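Local coordinates for cytochrome c6 (Synechococcus sp., PDB 4EIE), which probably carries electrons in photosynthetic electron transport, using a covalently attached heme c whose iron cycles between oxidation states, at residues Thr42-Ile47 and Tyr76-Ser81; Ala7-Ala12 and Gln71-Tyr76. All coordinates share one frame; numbering follows the deposited sequence.

Interaction 1: Thr42-Ile47 and Tyr76-Ser81; sequences TSVEAI and YVLQQS
Val77 turns its CG1 methyl toward CD1 of Ile47, the two 4.1 Å apart. It is a light touch; Val77 also lines the heme pocket, its side chain packing against heme c and, with that of Ile47, on Met36 of helix 33-39. Leu78, next along, carries most of the contact. Ile47 CD1 reaches its near end, lying 3.8 Å from Leu78 CB and equally close to the backbone N of Leu78, so the tip of the isoleucine rests where the leucine side chain leaves its helix. Beyond that point Leu78 extends, CG anti to the backbone N (chi1 -179°), and its two methyls spread along the chain leading into helix 44-53. CD1 sits 3.5 Å from the carbonyl carbon of Thr42, while CD2 meets CG2 of Val44 at 3.8 Å, the two side chains crossing at about a right angle. Val44 CG2 stands beside its own backbone N, and CD2 therefore touches both. This belongs to the all-helical cytochrome c fold: the C-terminal helix 67-82 receives the start of helix 44-53 through apolar groups, with no hydrogen bond linking the two segments. The start is fixed from within, as Ser43 is the N-cap and its OG accepts from Ala46 N at 2.9 Å, a nearly straight bond (161°). An alanine in place of Leu78 would keep CB against Ile47 CD1 but would probably leave Val44 CG2 and the Thr42 carbonyl without their apolar cover, opening a gap over the helix start. One turn on, buried Ser81 folds its hydroxyl back along its own helix and donates from OG to Leu78 O at 2.9 Å, tilted 31° from the carbonyl plane.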
ATOM      1  N   THR A  42      -8.039   3.145   5.364  1.00  9.08           N
ATOM      2  CA  THR A  42      -9.093   3.883   4.698  1.00 10.19           C
ATOM      3  C   THR A  42      -8.769   5.388   4.668  1.00 10.05           C
ATOM      4  O   THR A  42      -9.630   6.205   4.353  1.00 11.57           O
ATOM      5  CB  THR A  42     -10.426   3.632   5.361  1.00 11.24           C
ATOM      6  OG1 THR A  42     -10.303   4.059   6.723  1.00 12.95           O
ATOM      7  CG2 THR A  42     -10.845   2.203   5.295  1.00 12.36           C
ATOM      8  N   SER A  43      -7.498   5.728   4.899  1.00  9.94           N
ATOM      9  CA  SER A  43      -6.984   7.079   4.802  1.00 10.13           C
ATOM     10  C   SER A  43      -5.575   7.014   4.266  1.00  9.37           C
ATOM     11  O   SER A  43      -4.880   6.019   4.390  1.00  9.46           O
ATOM     12  CB  SER A  43      -6.996   7.785   6.142  1.00 11.13           C
ATOM     13  OG  SER A  43      -6.008   7.190   6.979  1.00 11.88           O
ATOM     14  N   VAL A  44      -5.154   8.135   3.675  1.00  9.93           N
ATOM     15  CA  VAL A  44      -3.782   8.234   3.217  1.00  9.97           C
ATOM     16  C   VAL A  44      -2.853   8.065   4.428  1.00  9.87           C
ATOM     17  O   VAL A  44      -1.843   7.354   4.302  1.00 10.50           O
ATOM     18  CB  VAL A  44      -3.545   9.564   2.537  1.00 11.77           C
ATOM     19  CG1 VAL A  44      -2.051   9.728   2.178  1.00 13.89           C
ATOM     20  CG2 VAL A  44      -4.401   9.685   1.271  1.00 13.99           C
ATOM     21  N   GLU A  45      -3.156   8.676   5.530  1.00 10.55           N
ATOM     22  CA  GLU A  45      -2.268   8.633   6.666  1.00 12.25           C
ATOM     23  C   GLU A  45      -2.112   7.222   7.213  1.00 10.18           C
ATOM     24  O   GLU A  45      -0.996   6.831   7.553  1.00 11.31           O
ATOM     25  CB  GLU A  45      -2.844   9.525   7.746  0.75 12.98           C
ATOM     26  CG  GLU A  45      -2.128   9.562   9.027  0.50 14.10           C
ATOM     27  N   ALA A  46      -3.186   6.439   7.289  1.00  9.96           N
ATOM     28  CA  ALA A  46      -3.073   5.081   7.787  1.00  9.73           C
ATOM     29  C   ALA A  46      -2.147   4.265   6.902  1.00  9.11           C
ATOM     30  O   ALA A  46      -1.312   3.493   7.382  1.00 10.25           O
ATOM     31  CB  ALA A  46      -4.458   4.445   7.860  1.00 10.99           C
ATOM     32  N   ILE A  47      -2.320   4.390   5.602  1.00  8.22           N
ATOM     33  CA  ILE A  47      -1.489   3.663   4.668  1.00  8.10           C
ATOM     34  C   ILE A  47      -0.039   4.109   4.705  1.00  7.79           C
ATOM     35  O   ILE A  47       0.870   3.297   4.754  1.00  8.22           O
ATOM     36  CB  ILE A  47      -2.093   3.741   3.245  1.00  8.26           C
ATOM     37  CG1 ILE A  47      -3.453   3.059   3.191  1.00  8.27           C
ATOM     38  CG2 ILE A  47      -1.155   3.119   2.204  1.00  8.58           C
ATOM     39  CD1 ILE A  47      -4.314   3.470   2.018  1.00  9.34           C
ATOM     40  N   TYR A  76      -2.412   6.440  -4.133  1.00  9.12           N
ATOM     41  CA  TYR A  76      -2.761   5.473  -5.189  1.00  9.46           C
ATOM     42  C   TYR A  76      -3.440   4.251  -4.595  1.00  8.54           C
ATOM     43  O   TYR A  76      -4.483   3.802  -5.063  1.00  9.62           O
ATOM     44  CB  TYR A  76      -1.494   5.097  -5.951  1.00  9.92           C
ATOM     45  CG  TYR A  76      -1.720   4.004  -6.948  1.00 10.28           C
ATOM     46  CD1 TYR A  76      -2.395   4.280  -8.158  1.00 12.19           C
ATOM     47  CD2 TYR A  76      -1.241   2.731  -6.750  1.00 11.09           C
ATOM     48  CE1 TYR A  76      -2.602   3.286  -9.107  1.00 13.46           C
ATOM     49  CE2 TYR A  76      -1.490   1.704  -7.704  1.00 11.96           C
ATOM     50  CZ  TYR A  76      -2.131   2.040  -8.862  1.00 13.02           C
ATOM     51  OH  TYR A  76      -2.346   1.069  -9.811  1.00 17.04           O
ATOM     52  N   VAL A  77      -2.847   3.688  -3.542  1.00  8.86           N
ATOM     53  CA  VAL A  77      -3.426   2.532  -2.910  1.00  8.43           C
ATOM     54  C   VAL A  77      -4.792   2.809  -2.337  1.00  8.81           C
ATOM     55  O   VAL A  77      -5.712   1.988  -2.450  1.00  9.54           O
ATOM     56  CB  VAL A  77      -2.468   1.964  -1.850  1.00  8.42           C
ATOM     57  CG1 VAL A  77      -3.130   0.903  -0.971  1.00  8.82           C
ATOM     58  CG2 VAL A  77      -1.257   1.371  -2.527  1.00  9.57           C
ATOM     59  N   LEU A  78      -4.950   3.970  -1.716  1.00  8.83           N
ATOM     60  CA  LEU A  78      -6.269   4.335  -1.173  1.00  8.82           C
ATOM     61  C   LEU A  78      -7.318   4.345  -2.270  1.00  9.72           C
ATOM     62  O   LEU A  78      -8.385   3.728  -2.163  1.00 10.05           O
ATOM     63  CB  LEU A  78      -6.218   5.683  -0.464  1.00  9.56           C
ATOM     64  CG  LEU A  78      -7.573   6.102   0.144  1.00 10.20           C
ATOM     65  CD1 LEU A  78      -8.005   5.161   1.214  1.00 11.58           C
ATOM     66  CD2 LEU A  78      -7.443   7.516   0.746  1.00 11.29           C
ATOM     67  N   GLN A  79      -7.032   5.047  -3.357  1.00  9.48           N
ATOM     68  CA  GLN A  79      -8.000   5.176  -4.424  1.00 10.94           C
ATOM     69  C   GLN A  79      -8.317   3.833  -5.049  1.00 11.31           C
ATOM     70  O   GLN A  79      -9.484   3.508  -5.290  1.00 11.63           O
ATOM     71  CB  GLN A  79      -7.725   6.350  -5.345  0.60 12.56           C
ATOM     72  CG  GLN A  79      -6.519   6.181  -6.157  0.60 12.08           C
ATOM     73  CD  GLN A  79      -6.085   7.474  -6.835  0.50 12.43           C
ATOM     74  OE1 GLN A  79      -6.129   8.557  -6.224  0.50 12.21           O
ATOM     75  NE2 GLN A  79      -5.693   7.376  -8.117  0.50 13.62           N
ATOM     76  N   GLN A  80      -7.296   3.008  -5.283  1.00 10.84           N
ATOM     77  CA  GLN A  80      -7.508   1.698  -5.886  0.75 10.01           C
ATOM     78  C   GLN A  80      -8.332   0.791  -4.956  1.00 11.74           C
ATOM     79  O   GLN A  80      -9.249   0.072  -5.401  1.00 13.58           O
ATOM     80  CB  GLN A  80      -6.158   1.040  -6.238  1.00 11.06           C
ATOM     81  CG  GLN A  80      -5.389   1.734  -7.338  1.00 13.57           C
ATOM     82  CD  GLN A  80      -5.966   1.531  -8.673  1.00 16.47           C
ATOM     83  OE1 GLN A  80      -6.647   2.391  -9.174  1.00 20.27           O
ATOM     84  NE2 GLN A  80      -5.600   0.442  -9.299  1.00 20.59           N
ATOM     85  N   SER A  81      -8.017   0.805  -3.687  1.00 11.13           N
ATOM     86  CA  SER A  81      -8.681  -0.080  -2.742  1.00 11.50           C
ATOM     87  C   SER A  81     -10.153   0.247  -2.611  1.00 13.99           C
ATOM     88  O   SER A  81     -10.971  -0.626  -2.417  1.00 14.87           O
ATOM     89  CB  SER A  81      -8.032   0.009  -1.346  1.00 12.13           C
ATOM     90  OG  SER A  81      -8.206   1.239  -0.701  1.00 15.29           O
TER

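Interaction 2: Ala7-Ala12 and Gln71-Tyr76; sequences AQIFEA and QAVSQY. With NA (sodium ion), chain H.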
ATOM      1  N   ALA A   7       1.226   5.352  -9.058  1.00 12.25           N
ATOM      2  CA  ALA A   7       1.175   4.077  -9.767  1.00 12.45           C
ATOM      3  C   ALA A   7       2.570   3.566 -10.115  1.00 11.59           C
ATOM      4  O   ALA A   7       2.840   2.385 -10.040  1.00 12.50           O
ATOM      5  CB  ALA A   7       0.297   4.184 -11.002  1.00 14.23           C
ATOM      6  N   GLN A   8       3.436   4.478 -10.590  1.00 12.90           N
ATOM      7  CA  GLN A   8       4.785   4.100 -10.935  1.00 13.39           C
ATOM      8  C   GLN A   8       5.570   3.574  -9.718  1.00 11.84           C
ATOM      9  O   GLN A   8       6.277   2.572  -9.795  1.00 12.35           O
ATOM     10  CB  GLN A   8       5.520   5.278 -11.572  1.00 15.06           C
ATOM     11  CG  GLN A   8       4.969   5.710 -12.909  1.00 17.07           C
ATOM     12  CD  GLN A   8       5.068   4.633 -13.951  0.75 20.35           C
ATOM     13  OE1 GLN A   8       6.112   3.996 -14.113  0.75 22.45           O
ATOM     14  NE2 GLN A   8       3.964   4.380 -14.635  0.75 25.17           N
ATOM     15  N   ILE A   9       5.415   4.268  -8.590  1.00 10.88           N
ATOM     16  CA  ILE A   9       6.077   3.836  -7.383  1.00 10.66           C
ATOM     17  C   ILE A   9       5.566   2.457  -6.984  1.00  9.63           C
ATOM     18  O   ILE A   9       6.311   1.568  -6.596  1.00 10.56           O
ATOM     19  CB  ILE A   9       5.828   4.869  -6.256  1.00 10.99           C
ATOM     20  CG1 ILE A   9       6.511   6.188  -6.559  1.00 12.88           C
ATOM     21  CG2 ILE A   9       6.310   4.323  -4.890  1.00 11.27           C
ATOM     22  CD1 ILE A   9       5.902   7.354  -5.823  1.00 13.90           C
ATOM     23  N   PHE A  10       4.239   2.279  -7.076  1.00  9.46           N
ATOM     24  CA  PHE A  10       3.623   1.012  -6.744  1.00  9.39           C
ATOM     25  C   PHE A  10       4.195  -0.104  -7.613  1.00  9.81           C
ATOM     26  O   PHE A  10       4.566  -1.166  -7.121  1.00  9.74           O
ATOM     27  CB  PHE A  10       2.088   1.089  -6.896  1.00  9.41           C
ATOM     28  CG  PHE A  10       1.399  -0.137  -6.363  1.00  8.91           C
ATOM     29  CD1 PHE A  10       1.033  -0.191  -5.003  1.00  8.75           C
ATOM     30  CD2 PHE A  10       1.136  -1.211  -7.150  1.00  9.09           C
ATOM     31  CE1 PHE A  10       0.421  -1.332  -4.497  1.00  8.42           C
ATOM     32  CE2 PHE A  10       0.505  -2.334  -6.632  1.00  9.00           C
ATOM     33  CZ  PHE A  10       0.173  -2.383  -5.338  1.00  8.41           C
ATOM     34  N   GLU A  11       4.278   0.130  -8.917  1.00 10.87           N
ATOM     35  CA  GLU A  11       4.828  -0.858  -9.841  1.00 12.11           C
ATOM     36  C   GLU A  11       6.245  -1.227  -9.518  1.00 12.25           C
ATOM     37  O   GLU A  11       6.606  -2.401  -9.640  1.00 13.89           O
ATOM     38  CB  GLU A  11       4.778  -0.315 -11.255  1.00 13.84           C
ATOM     39  CG  GLU A  11       3.353  -0.185 -11.762  1.00 15.14           C
ATOM     40  CD  GLU A  11       3.209   0.729 -12.957  0.75 15.92           C
ATOM     41  OE1 GLU A  11       4.171   1.379 -13.420  0.75 17.89           O
ATOM     42  OE2 GLU A  11       2.067   0.794 -13.462  0.75 19.82           O
ATOM     43  N   ALA A  12       7.033  -0.246  -9.067  1.00 11.45           N
ATOM     44  CA  ALA A  12       8.434  -0.462  -8.832  1.00 12.56           C
ATOM     45  C   ALA A  12       8.745  -1.048  -7.468  1.00 12.19           C
ATOM     46  O   ALA A  12       9.778  -1.700  -7.330  1.00 15.38           O
ATOM     47  CB  ALA A  12       9.208   0.839  -8.989  1.00 15.06           C
ATOM     48  N   GLN A  71       3.681   9.384   0.283  1.00  9.63           N
ATOM     49  CA  GLN A  71       2.358   9.983   0.146  1.00 10.47           C
ATOM     50  C   GLN A  71       1.731   9.616  -1.177  1.00 10.17           C
ATOM     51  O   GLN A  71       0.538   9.302  -1.212  1.00 10.58           O
ATOM     52  CB  GLN A  71       2.404  11.510   0.303  1.00 11.74           C
ATOM     53  CG  GLN A  71       2.754  11.989   1.663  1.00 13.28           C
ATOM     54  CD  GLN A  71       1.727  11.667   2.701  1.00 14.92           C
ATOM     55  OE1 GLN A  71       2.028  10.984   3.692  1.00 17.35           O
ATOM     56  NE2 GLN A  71       0.513  12.083   2.474  1.00 17.54           N
ATOM     57  N   ALA A  72       2.501   9.693  -2.264  1.00 10.27           N
ATOM     58  CA  ALA A  72       1.926   9.436  -3.544  1.00 10.34           C
ATOM     59  C   ALA A  72       1.445   7.982  -3.690  1.00  9.30           C
ATOM     60  O   ALA A  72       0.357   7.727  -4.189  1.00  9.88           O
ATOM     61  CB  ALA A  72       2.914   9.769  -4.655  1.00 12.13           C
ATOM     62  N   VAL A  73       2.271   7.032  -3.269  1.00  8.71           N
ATOM     63  CA  VAL A  73       1.868   5.633  -3.403  1.00  8.48           C
ATOM     64  C   VAL A  73       0.683   5.335  -2.451  1.00  7.81           C
ATOM     65  O   VAL A  73      -0.167   4.514  -2.765  1.00  8.72           O
ATOM     66  CB  VAL A  73       3.039   4.678  -3.223  1.00  8.83           C
ATOM     67  CG1 VAL A  73       3.509   4.528  -1.762  1.00  9.51           C
ATOM     68  CG2 VAL A  73       2.689   3.315  -3.804  1.00 10.22           C
ATOM     69  N   SER A  74       0.644   5.998  -1.305  1.00  8.46           N
ATOM     70  CA  SER A  74      -0.421   5.786  -0.368  1.00  8.37           C
ATOM     71  C   SER A  74      -1.751   6.264  -0.921  1.00  8.27           C
ATOM     72  O   SER A  74      -2.770   5.605  -0.753  1.00  8.97           O
ATOM     73  CB  SER A  74      -0.107   6.435   0.980  1.00  8.81           C
ATOM     74  OG  SER A  74       1.015   5.804   1.595  1.00  9.29           O
ATOM     75  N   GLN A  75      -1.744   7.421  -1.570  1.00  8.75           N
ATOM     76  CA  GLN A  75      -2.937   7.909  -2.247  1.00  8.81           C
ATOM     77  C   GLN A  75      -3.353   6.943  -3.341  1.00  9.38           C
ATOM     78  O   GLN A  75      -4.550   6.625  -3.488  1.00  9.79           O
ATOM     79  CB  GLN A  75      -2.687   9.289  -2.821  1.00  9.71           C
ATOM     80  CG  GLN A  75      -3.825   9.823  -3.693  1.00 11.29           C
ATOM     81  CD  GLN A  75      -5.126   9.972  -2.929  1.00 11.53           C
ATOM     82  OE1 GLN A  75      -5.169  10.582  -1.865  0.50 12.88           O
ATOM     83  NE2 GLN A  75      -6.215   9.478  -3.527  0.50 10.11           N
ATOM     84  N   TYR A  76      -2.412   6.440  -4.133  1.00  9.12           N
ATOM     85  CA  TYR A  76      -2.761   5.473  -5.189  1.00  9.46           C
ATOM     86  C   TYR A  76      -3.440   4.251  -4.595  1.00  8.54           C
ATOM     87  O   TYR A  76      -4.483   3.802  -5.063  1.00  9.62           O
ATOM     88  CB  TYR A  76      -1.494   5.097  -5.951  1.00  9.92           C
ATOM     89  CG  TYR A  76      -1.720   4.004  -6.948  1.00 10.28           C
ATOM     90  CD1 TYR A  76      -2.395   4.280  -8.158  1.00 12.19           C
ATOM     91  CD2 TYR A  76      -1.241   2.731  -6.750  1.00 11.09           C
ATOM     92  CE1 TYR A  76      -2.602   3.286  -9.107  1.00 13.46           C
ATOM     93  CE2 TYR A  76      -1.490   1.704  -7.704  1.00 11.96           C
ATOM     94  CZ  TYR A  76      -2.131   2.040  -8.862  1.00 13.02           C
ATOM     95  OH  TYR A  76      -2.346   1.069  -9.811  1.00 17.04           O
TER
HETATM   96 NA    NA H 107       6.368   1.650 -14.341  0.65 22.35          NA
HETATM   97  O   HOH W   1       7.613   1.885 -12.158  1.00 20.64           O
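A sodium ion is held by Gln8 OE1 and Glu11 OE1, each 2.4 Å from the metal, on the exposed side of the helix whose Ala7, Ile9 and Phe10 meet Ala72, Val73 and Tyr76. A water joins this site, binding the sodium and donating to Gln8 O at 2.8 Å, so one turn of helix supplies two side-chain oxygens directly and a carbonyl through water. The two segments belong to the N- and C-terminal helices of the cytochrome c fold, and their axes cross almost perpendicularly (-92°), 8.4 Å apart at closest approach. Tyr76 has CG anti to its backbone N (chi1 174°), which sends the ring out to segment 7-12. There Ala7 lies over one face: its CA sits 3.8 Å from the ring centroid, almost on the normal, in a CH-pi contact, and its CB leans over CE1. Phe10 reaches the same tyrosine at CD2 and CE2, the two rings obliquely inclined at 54° with centroids 5.5 Å apart. Val73 CG2 comes to the edge of the Phe10 ring, near its plane, and also packs on Phe10 CB. Trp85 meets this ring too, and Phe10 lies close to heme-linked Cys14 and the axial ligand His18, while Val73 approaches heme c itself, so the crossing borders the heme pocket. Ile9 closes the other end, its CG2 pressed on Val73 CB at 3.7 Å and its CD1 on the Ala72 CB methyl at 4.0 Å.

How the interactions relate
Both contacts use the C-terminal helix 67-82. Interaction 1 joins it to the start of helix 44-53, and interaction 2 to helix 5-13. Each is partly buried, but interaction 2 has three buried residues among those touching, against two in interaction 1, and is the larger interface. Chemistry follows place: aliphatic side chains against each other and against backbone in interaction 1, aromatic rings and branched side chains in interaction 2, whose sodium site is built from exposed side chains. The two meet directly, Val77 CG2 packing on Phe10 CD1 at 3.7 Å beside the heme and Ile47 CG2 on Ser74 OG at 3.5 Å; nearer the surface, Val44 touches Gln71 and Gln75.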